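PDB 2X3E: 3-oxoacyl-[acyl-carrier-protein] synthase 3 from Pseudomonas aeruginosa, which probably catalyses the first condensation of bacterial fatty acid synthesis, joining an acetyl group from acetyl-CoA to malonyl-ACP to give 3-oxobutanoyl-ACP and carbon dioxide. Local coordinates for residues A63-A68 with L98-A103; A176-D181 with V237-S242; D228-V233 with D262-P267. The protein carries 1 engineered substitution. All coordinates share one frame; numbering follows the deposited sequence.

Contact 1: A63-A68 with L98-A103; sequences AALASA and LGLVGA
L65 meets L98 and L100 through methyl groups alone, with no flat group between them. A single methyl, CD1 of L65, carries the helix side of the contact. L65 CD1 lies 4.3 Å from L98 CD2 and 4.4 Å from L100 CD1, and the two directions open at roughly 80° to one another. The methyl therefore sits astride the pair and does not press on just one of them. The two partners also lean on each other, with L98 CD1 4.2 Å from L100 CD1, so the three side chains form a small apolar cluster. With CG of L65 beside its backbone N (chi1 -71°) and the chain extended beyond, CD1 is carried out from the helix toward the loop. The spacings are loose van der Waals ones, and the backbones stay well apart.

The loop is shaped by its turns. G99 ends the preceding helix in a Schellman motif with positive phi, and a type II turn follows, closed by A103 N to L100 O at 3.1 Å. G102 and A103 then hydrogen-bond to the second subunit, A103 O to its S184 OG.

In the fold, 98-103 completes a beta-alpha-beta crossover, running from helix 91-97 into strand 104-109, which lies parallel beside strand 75-79. Helix 53-68 packs next to this connection: L98 also touches its L58, A61 and S62, while L65 and L98 both rest on L135 of strand 133-140.

Contact 2: A176-D181 with V237-S242; sequences ALLAFD and VGWQAS
D181 OD2, three residues along the strand from the L178 that meets V237 and W239, is gripped twice: it takes a hydrogen bond from S229 OG and a salt bridge from R232 NH2. D181 OD1 makes a salt bridge with R236 NH1, so the carboxylate ties the strand to helix 215-237. This is the thiolase fold, and strand 177-184 lies at one side of its C-terminal-half sheet, next to strand 315-322. L178 and A179 both bond to A320 of that neighbouring strand, and L178 has a near-helical backbone, consistent with a classic beta bulge.

The apolar contact lies nearer the surface, where the chain leaves the helix at G238. V237 was modelled in two conformers; in the one described here CG2, anti to the backbone N, faces the leucine, with L178 CD1 4.0 Å from V237 CG2. CB of L178 also backs onto the valine, 4.1 Å from V237 CG2. W239 reaches the same sheet through A320, and A179 packs on V233 of the helix. The leucine crosses the indole at about a right angle, its methyl L178 CD1 lying 4.1 Å from W239 CZ2.

Contact 3: D228-V233 with D262-P267; sequences DSVRRV and DQLDLP
V230 and L264 make the tight half of this contact, while R231 and Q263 face each other across a water on its looser side. CG1 of V230 fits between the two branches of the leucine, 3.8 Å from L264 CD1 and 4.1 Å from L264 CD2. V230 CB, behind that methyl, lies 4.1 Å from L264 CD1. The two side chains cross at about a right angle, and with CG1 anti to the backbone N (chi1 174°) the valine presents that methyl directly to the leucine fork.

Both residues are buried where helices 215-237 and 254-264 of the thiolase fold meet the sheet that holds strands 246-249, 304-311 and 315-322: V230 and L264 share L247 of strand 246-249, and V230 also touches V306 and T308. The V230 side chain is about 10 Å from that of H250, a predicted active-site residue.

Helix 254-264 stops here in a Schellman motif, D265 taking positive phi. On this side R231 folds back, bent at chi2 (59°) and chi3 (70°), so that its guanidinium hangs near the helix end. NH2 of R231 is 4.2 Å from L264 O, too far for a bond. Instead a water in the plane of the guanidinium, at its edge, accepts from R231 NH2 at 3.2 Å and donates to Q263 O at 2.7 Å. The positive charge probably suits the carbonyl-rich helix terminus.

Contacts 2 and 3 are neighbours, with centres 11 Å apart, and share helix 215-237: one uses its last residue and the loop beyond, the other the turns just before. The D181 carboxylate joins them, and A241 of contact 2 packs on L264 and L266 of contact 3. Contact 1 stands apart, about 29 and 35 Å away between centres, alongside the sheet of strands 75-79 and 104-109, not the one containing 177-184 and 246-249. Contacts 1 and 3 are buried, contact 2 lies at the surface. Contact 1 uses aliphatic methyls alone, contact 2 adds an indole, and contact 3 combines an aliphatic pair with a water bridge.

Contact 1: A63-A68 with L98-A103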
loop_
_atom_site.group_PDB
_atom_site.type_symbol
_atom_site.label_atom_id
_atom_site.label_comp_id
_atom_site.label_asym_id
_atom_site.label_seq_id
_atom_site.Cartn_x
_atom_site.Cartn_y
_atom_site.Cartn_z
ATOM N N ALA A 63 -9.320 -17.739 9.378
ATOM C CA ALA A 63 -9.222 -18.044 10.809
ATOM C C ALA A 63 -9.554 -16.819 11.662
ATOM O O ALA A 63 -10.219 -16.938 12.696
ATOM C CB ALA A 63 -7.822 -18.571 11.160
ATOM N N ALA A 64 -9.107 -15.649 11.218
ATOM C CA ALA A 64 -9.379 -14.393 11.928
ATOM C C ALA A 64 -10.872 -14.059 11.952
ATOM O O ALA A 64 -11.373 -13.561 12.957
ATOM C CB ALA A 64 -8.583 -13.251 11.315
ATOM N N LEU A 65 -11.570 -14.330 10.850
ATOM C CA LEU A 65 -13.014 -14.091 10.762
ATOM C C LEU A 65 -13.786 -15.016 11.699
ATOM O O LEU A 65 -14.751 -14.593 12.338
ATOM C CB LEU A 65 -13.512 -14.282 9.324
ATOM C CG LEU A 65 -13.104 -13.209 8.318
ATOM C CD1 LEU A 65 -13.393 -13.686 6.906
ATOM C CD2 LEU A 65 -13.809 -11.883 8.599
ATOM N N ALA A 66 -13.363 -16.278 11.764
ATOM C CA ALA A 66 -13.934 -17.247 12.698
ATOM C C ALA A 66 -13.736 -16.781 14.134
ATOM O O ALA A 66 -14.668 -16.821 14.928
ATOM C CB ALA A 66 -13.310 -18.636 12.490
ATOM N N SER A 67 -12.524 -16.327 14.454
ATOM C CA SER A 67 -12.202 -15.782 15.783
ATOM C C SER A 67 -13.113 -14.603 16.170
ATOM O O SER A 67 -13.604 -14.532 17.294
ATOM C CB SER A 67 -10.732 -15.339 15.813
ATOM O OG SER A 67 -10.401 -14.658 17.012
ATOM N N ALA A 68 -13.338 -13.690 15.228
ATOM C CA ALA A 68 -14.186 -12.512 15.466
ATOM C C ALA A 68 -15.689 -12.829 15.491
ATOM O O ALA A 68 -16.496 -12.005 15.939
ATOM C CB ALA A 68 -13.901 -11.455 14.417
ATOM N N LEU A 98 -12.120 -15.028 0.157
ATOM C CA LEU A 98 -12.785 -15.088 1.467
ATOM C C LEU A 98 -14.302 -14.959 1.369
ATOM O O LEU A 98 -14.986 -14.937 2.396
ATOM C CB LEU A 98 -12.274 -13.966 2.365
ATOM C CG LEU A 98 -10.839 -14.099 2.860
ATOM C CD1 LEU A 98 -10.398 -12.787 3.455
ATOM C CD2 LEU A 98 -10.738 -15.236 3.877
ATOM N N GLY A 99 -14.821 -14.850 0.146
ATOM C CA GLY A 99 -16.245 -14.606 -0.085
ATOM C C GLY A 99 -16.616 -13.139 0.066
ATOM O O GLY A 99 -17.796 -12.816 0.219
ATOM N N LEU A 100 -15.615 -12.253 0.014
ATOM C CA LEU A 100 -15.823 -10.826 0.284
ATOM C C LEU A 100 -15.604 -9.944 -0.952
ATOM O O LEU A 100 -15.091 -8.826 -0.852
ATOM C CB LEU A 100 -14.917 -10.365 1.430
ATOM C CG LEU A 100 -14.976 -11.197 2.712
ATOM C CD1 LEU A 100 -14.013 -10.639 3.731
ATOM C CD2 LEU A 100 -16.401 -11.261 3.278
ATOM N N VAL A 101 -16.006 -10.446 -2.115
ATOM C CA VAL A 101 -16.074 -9.628 -3.322
ATOM C C VAL A 101 -16.860 -8.351 -3.018
ATOM O O VAL A 101 -17.863 -8.401 -2.318
ATOM C CB VAL A 101 -16.778 -10.374 -4.468
ATOM C CG1 VAL A 101 -18.199 -10.763 -4.066
ATOM C CG2 VAL A 101 -16.801 -9.522 -5.730
ATOM N N GLY A 102 -16.392 -7.222 -3.538
ATOM C CA GLY A 102 -17.012 -5.929 -3.272
ATOM C C GLY A 102 -16.295 -5.118 -2.208
ATOM O O GLY A 102 -16.435 -3.897 -2.164
ATOM N N ALA A 103 -15.525 -5.783 -1.351
ATOM C CA ALA A 103 -14.820 -5.102 -0.272
ATOM C C ALA A 103 -13.756 -4.150 -0.808
ATOM O O ALA A 103 -13.131 -4.405 -1.854
ATOM C CB ALA A 103 -14.177 -6.121 0.672
#

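Contact 2: A176-D181 with V237-S242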
loop_
_atom_site.group_PDB
_atom_site.type_symbol
_atom_site.label_atom_id
_atom_site.label_comp_id
_atom_site.label_asym_id
_atom_site.label_seq_id
_atom_site.Cartn_x
_atom_site.Cartn_y
_atom_site.Cartn_z
ATOM N N ALA A 176 -9.360 -1.233 21.639
ATOM C CA ALA A 176 -9.299 0.015 20.893
ATOM C C ALA A 176 -7.848 0.453 20.735
ATOM O O ALA A 176 -7.063 0.406 21.683
ATOM C CB ALA A 176 -10.105 1.100 21.586
ATOM N N LEU A 177 -7.497 0.877 19.530
ATOM C CA LEU A 177 -6.153 1.369 19.258
ATOM C C LEU A 177 -6.052 2.764 19.870
ATOM O O LEU A 177 -6.781 3.664 19.469
ATOM C CB LEU A 177 -5.889 1.404 17.752
ATOM C CG LEU A 177 -6.122 0.106 16.979
ATOM C CD1 LEU A 177 -5.798 0.322 15.507
ATOM C CD2 LEU A 177 -5.319 -1.052 17.551
ATOM N N LEU A 178 -5.152 2.934 20.839
ATOM C CA LEU A 178 -5.140 4.124 21.708
ATOM C C LEU A 178 -4.257 5.297 21.264
ATOM O O LEU A 178 -4.621 6.471 21.448
ATOM C CB LEU A 178 -4.725 3.720 23.125
ATOM C CG LEU A 178 -5.696 2.791 23.854
ATOM C CD1 LEU A 178 -5.127 2.420 25.215
ATOM C CD2 LEU A 178 -7.069 3.447 23.987
ATOM N N ALA A 179 -3.084 4.982 20.736
ATOM C CA ALA A 179 -2.120 5.993 20.324
ATOM C C ALA A 179 -1.162 5.367 19.330
ATOM O O ALA A 179 -0.869 4.183 19.437
ATOM C CB ALA A 179 -1.357 6.516 21.524
ATOM N N PHE A 180 -0.694 6.159 18.365
ATOM C CA PHE A 180 0.279 5.709 17.379
ATOM C C PHE A 180 1.544 6.554 17.410
ATOM O O PHE A 180 1.518 7.737 17.771
ATOM C CB PHE A 180 -0.294 5.802 15.963
ATOM C CG PHE A 180 -1.243 4.709 15.604
ATOM C CD1 PHE A 180 -0.794 3.571 14.959
ATOM C CD2 PHE A 180 -2.593 4.835 15.870
ATOM C CE1 PHE A 180 -1.682 2.566 14.597
ATOM C CE2 PHE A 180 -3.481 3.831 15.517
ATOM C CZ PHE A 180 -3.023 2.703 14.882
ATOM N N ASP A 181 2.654 5.918 17.044
ATOM C CA ASP A 181 3.876 6.595 16.639
ATOM C C ASP A 181 4.235 6.022 15.282
ATOM O O ASP A 181 4.300 4.807 15.139
ATOM C CB ASP A 181 5.023 6.320 17.610
ATOM C CG ASP A 181 6.319 6.978 17.172
ATOM O OD1 ASP A 181 6.380 8.231 17.156
ATOM O OD2 ASP A 181 7.275 6.254 16.836
ATOM N N VAL A 237 0.233 7.835 25.887
ATOM C CA VAL A 237 -0.920 7.204 26.525
ATOM C C VAL A 237 -0.849 7.312 28.056
ATOM O O VAL A 237 -1.809 6.979 28.757
ATOM C CB VAL A 237 -1.064 5.739 26.062
ATOM C CG1 VAL A 237 -0.097 4.832 26.816
ATOM C CG2 VAL A 237 -2.510 5.270 26.209
ATOM N N GLY A 238 0.281 7.800 28.567
ATOM C CA GLY A 238 0.451 8.024 29.999
ATOM C C GLY A 238 0.762 6.764 30.783
ATOM O O GLY A 238 0.324 6.617 31.923
ATOM N N TRP A 239 1.519 5.856 30.170
ATOM C CA TRP A 239 2.013 4.661 30.851
ATOM C C TRP A 239 3.503 4.794 31.113
ATOM O O TRP A 239 4.225 5.384 30.319
ATOM C CB TRP A 239 1.800 3.404 30.005
ATOM C CG TRP A 239 0.388 3.054 29.727
ATOM C CD1 TRP A 239 -0.723 3.516 30.371
ATOM C CD2 TRP A 239 -0.076 2.142 28.729
ATOM N NE1 TRP A 239 -1.851 2.959 29.824
ATOM C CE2 TRP A 239 -1.482 2.106 28.818
ATOM C CE3 TRP A 239 0.564 1.353 27.761
ATOM C CZ2 TRP A 239 -2.265 1.314 27.978
ATOM C CZ3 TRP A 239 -0.212 0.569 26.925
ATOM C CH2 TRP A 239 -1.615 0.551 27.042
ATOM N N GLN A 240 3.952 4.245 32.234
ATOM C CA GLN A 240 5.373 4.032 32.471
ATOM C C GLN A 240 5.727 2.683 31.860
ATOM O O GLN A 240 4.841 1.870 31.589
ATOM C CB GLN A 240 5.677 4.014 33.965
ATOM C CG GLN A 240 5.383 5.316 34.691
ATOM C CD GLN A 240 5.668 5.223 36.183
ATOM O OE1 GLN A 240 6.577 4.508 36.611
ATOM N NE2 GLN A 240 4.895 5.952 36.982
ATOM N N ALA A 241 7.015 2.430 31.654
ATOM C CA ALA A 241 7.447 1.132 31.130
ATOM C C ALA A 241 6.932 -0.007 32.013
ATOM O O ALA A 241 6.483 -1.026 31.501
ATOM C CB ALA A 241 8.963 1.069 31.005
ATOM N N SER A 242 6.973 0.188 33.333
ATOM C CA SER A 242 6.494 -0.819 34.291
ATOM C C SER A 242 4.995 -1.137 34.173
ATOM O O SER A 242 4.561 -2.190 34.632
ATOM C CB SER A 242 6.819 -0.401 35.731
ATOM O OG SER A 242 6.168 0.810 36.084
#

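Contact 3: D228-V233 with D262-P267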
loop_
_atom_site.group_PDB
_atom_site.type_symbol
_atom_site.label_atom_id
_atom_site.label_comp_id
_atom_site.label_asym_id
_atom_site.label_seq_id
_atom_site.Cartn_x
_atom_site.Cartn_y
_atom_site.Cartn_z
ATOM N N ASP A 228 12.851 3.620 21.361
ATOM C CA ASP A 228 12.455 5.035 21.398
ATOM C C ASP A 228 11.000 5.219 20.951
ATOM O O ASP A 228 10.272 6.034 21.521
ATOM C CB ASP A 228 13.381 5.890 20.518
ATOM C CG ASP A 228 14.820 5.946 21.033
ATOM O OD1 ASP A 228 15.047 5.814 22.257
ATOM O OD2 ASP A 228 15.740 6.146 20.204
ATOM N N SER A 229 10.579 4.458 19.939
ATOM C CA SER A 229 9.200 4.533 19.437
ATOM C C SER A 229 8.206 4.090 20.512
ATOM O O SER A 229 7.172 4.742 20.724
ATOM C CB SER A 229 9.032 3.696 18.161
ATOM O OG SER A 229 7.699 3.785 17.672
ATOM N N VAL A 230 8.536 3.000 21.207
ATOM C CA VAL A 230 7.728 2.539 22.335
ATOM C C VAL A 230 7.633 3.650 23.377
ATOM O O VAL A 230 6.543 3.985 23.827
ATOM C CB VAL A 230 8.298 1.249 22.983
ATOM C CG1 VAL A 230 7.508 0.884 24.245
ATOM C CG2 VAL A 230 8.269 0.095 21.989
ATOM N N ARG A 231 8.773 4.237 23.743
ATOM C CA ARG A 231 8.773 5.299 24.754
ATOM C C ARG A 231 7.850 6.453 24.377
ATOM O O ARG A 231 7.135 6.973 25.227
ATOM C CB ARG A 231 10.178 5.853 25.011
ATOM C CG ARG A 231 10.203 7.023 26.004
ATOM C CD ARG A 231 9.629 6.629 27.366
ATOM N NE ARG A 231 10.528 5.713 28.063
ATOM C CZ ARG A 231 10.252 5.065 29.193
ATOM N NH1 ARG A 231 9.072 5.191 29.783
ATOM N NH2 ARG A 231 11.173 4.272 29.730
ATOM N N ARG A 232 7.867 6.853 23.110
ATOM C CA ARG A 232 6.997 7.938 22.649
ATOM C C ARG A 232 5.516 7.613 22.818
ATOM O O ARG A 232 4.733 8.457 23.269
ATOM C CB ARG A 232 7.316 8.297 21.198
ATOM C CG ARG A 232 8.687 8.942 21.066
ATOM C CD ARG A 232 8.882 9.615 19.745
ATOM N NE ARG A 232 8.948 8.680 18.624
ATOM C CZ ARG A 232 10.030 7.986 18.260
ATOM N NH1 ARG A 232 11.176 8.080 18.934
ATOM N NH2 ARG A 232 9.961 7.181 17.207
ATOM N N VAL A 233 5.130 6.391 22.477
ATOM C CA VAL A 233 3.730 5.992 22.609
ATOM C C VAL A 233 3.342 5.794 24.101
ATOM O O VAL A 233 2.216 6.105 24.498
ATOM C CB VAL A 233 3.413 4.774 21.693
ATOM C CG1 VAL A 233 3.800 3.460 22.353
ATOM C CG2 VAL A 233 1.949 4.775 21.276
ATOM N N ASP A 262 15.765 -4.193 27.538
ATOM C CA ASP A 262 16.880 -3.592 28.277
ATOM C C ASP A 262 16.817 -2.064 28.227
ATOM O O ASP A 262 16.911 -1.406 29.263
ATOM C CB ASP A 262 18.218 -4.094 27.720
ATOM C CG ASP A 262 19.423 -3.450 28.390
ATOM O OD1 ASP A 262 19.449 -3.357 29.635
ATOM O OD2 ASP A 262 20.349 -3.037 27.664
ATOM N N GLN A 263 16.659 -1.503 27.034
ATOM C CA GLN A 263 16.607 -0.037 26.888
ATOM C C GLN A 263 15.462 0.593 27.675
ATOM O O GLN A 263 15.602 1.706 28.192
ATOM C CB GLN A 263 16.484 0.377 25.416
ATOM C CG GLN A 263 17.733 0.142 24.592
ATOM C CD GLN A 263 18.919 0.975 25.042
ATOM O OE1 GLN A 263 18.786 2.163 25.342
ATOM N NE2 GLN A 263 20.096 0.355 25.079
ATOM N N LEU A 264 14.339 -0.123 27.753
ATOM C CA LEU A 264 13.148 0.354 28.456
ATOM C C LEU A 264 13.135 -0.016 29.936
ATOM O O LEU A 264 12.199 0.346 30.637
ATOM C CB LEU A 264 11.882 -0.228 27.802
ATOM C CG LEU A 264 11.566 0.148 26.351
ATOM C CD1 LEU A 264 10.588 -0.838 25.735
ATOM C CD2 LEU A 264 11.013 1.561 26.273
ATOM N N ASP A 265 14.167 -0.720 30.410
ATOM C CA ASP A 265 14.180 -1.263 31.774
ATOM C C ASP A 265 12.903 -2.073 32.028
ATOM O O ASP A 265 12.308 -2.000 33.111
ATOM C CB ASP A 265 14.335 -0.148 32.828
ATOM C CG ASP A 265 15.755 0.371 32.932
ATOM O OD1 ASP A 265 16.695 -0.450 32.908
ATOM O OD2 ASP A 265 15.929 1.602 33.065
ATOM N N LEU A 266 12.495 -2.841 31.016
ATOM C CA LEU A 266 11.311 -3.693 31.061
ATOM C C LEU A 266 11.767 -5.144 31.207
ATOM O O LEU A 266 12.726 -5.551 30.558
ATOM C CB LEU A 266 10.526 -3.551 29.757
ATOM C CG LEU A 266 9.171 -4.250 29.680
ATOM C CD1 LEU A 266 8.115 -3.438 30.430
ATOM C CD2 LEU A 266 8.752 -4.454 28.230
ATOM N N PRO A 267 11.087 -5.931 32.057
ATOM C CA PRO A 267 11.447 -7.345 32.158
ATOM C C PRO A 267 11.321 -8.066 30.816
ATOM O O PRO A 267 10.290 -7.944 30.137
ATOM C CB PRO A 267 10.443 -7.897 33.177
ATOM C CG PRO A 267 10.034 -6.723 33.979
ATOM C CD PRO A 267 10.063 -5.551 33.044
HETATM O O HOH W 1 14.224 3.812 29.041
#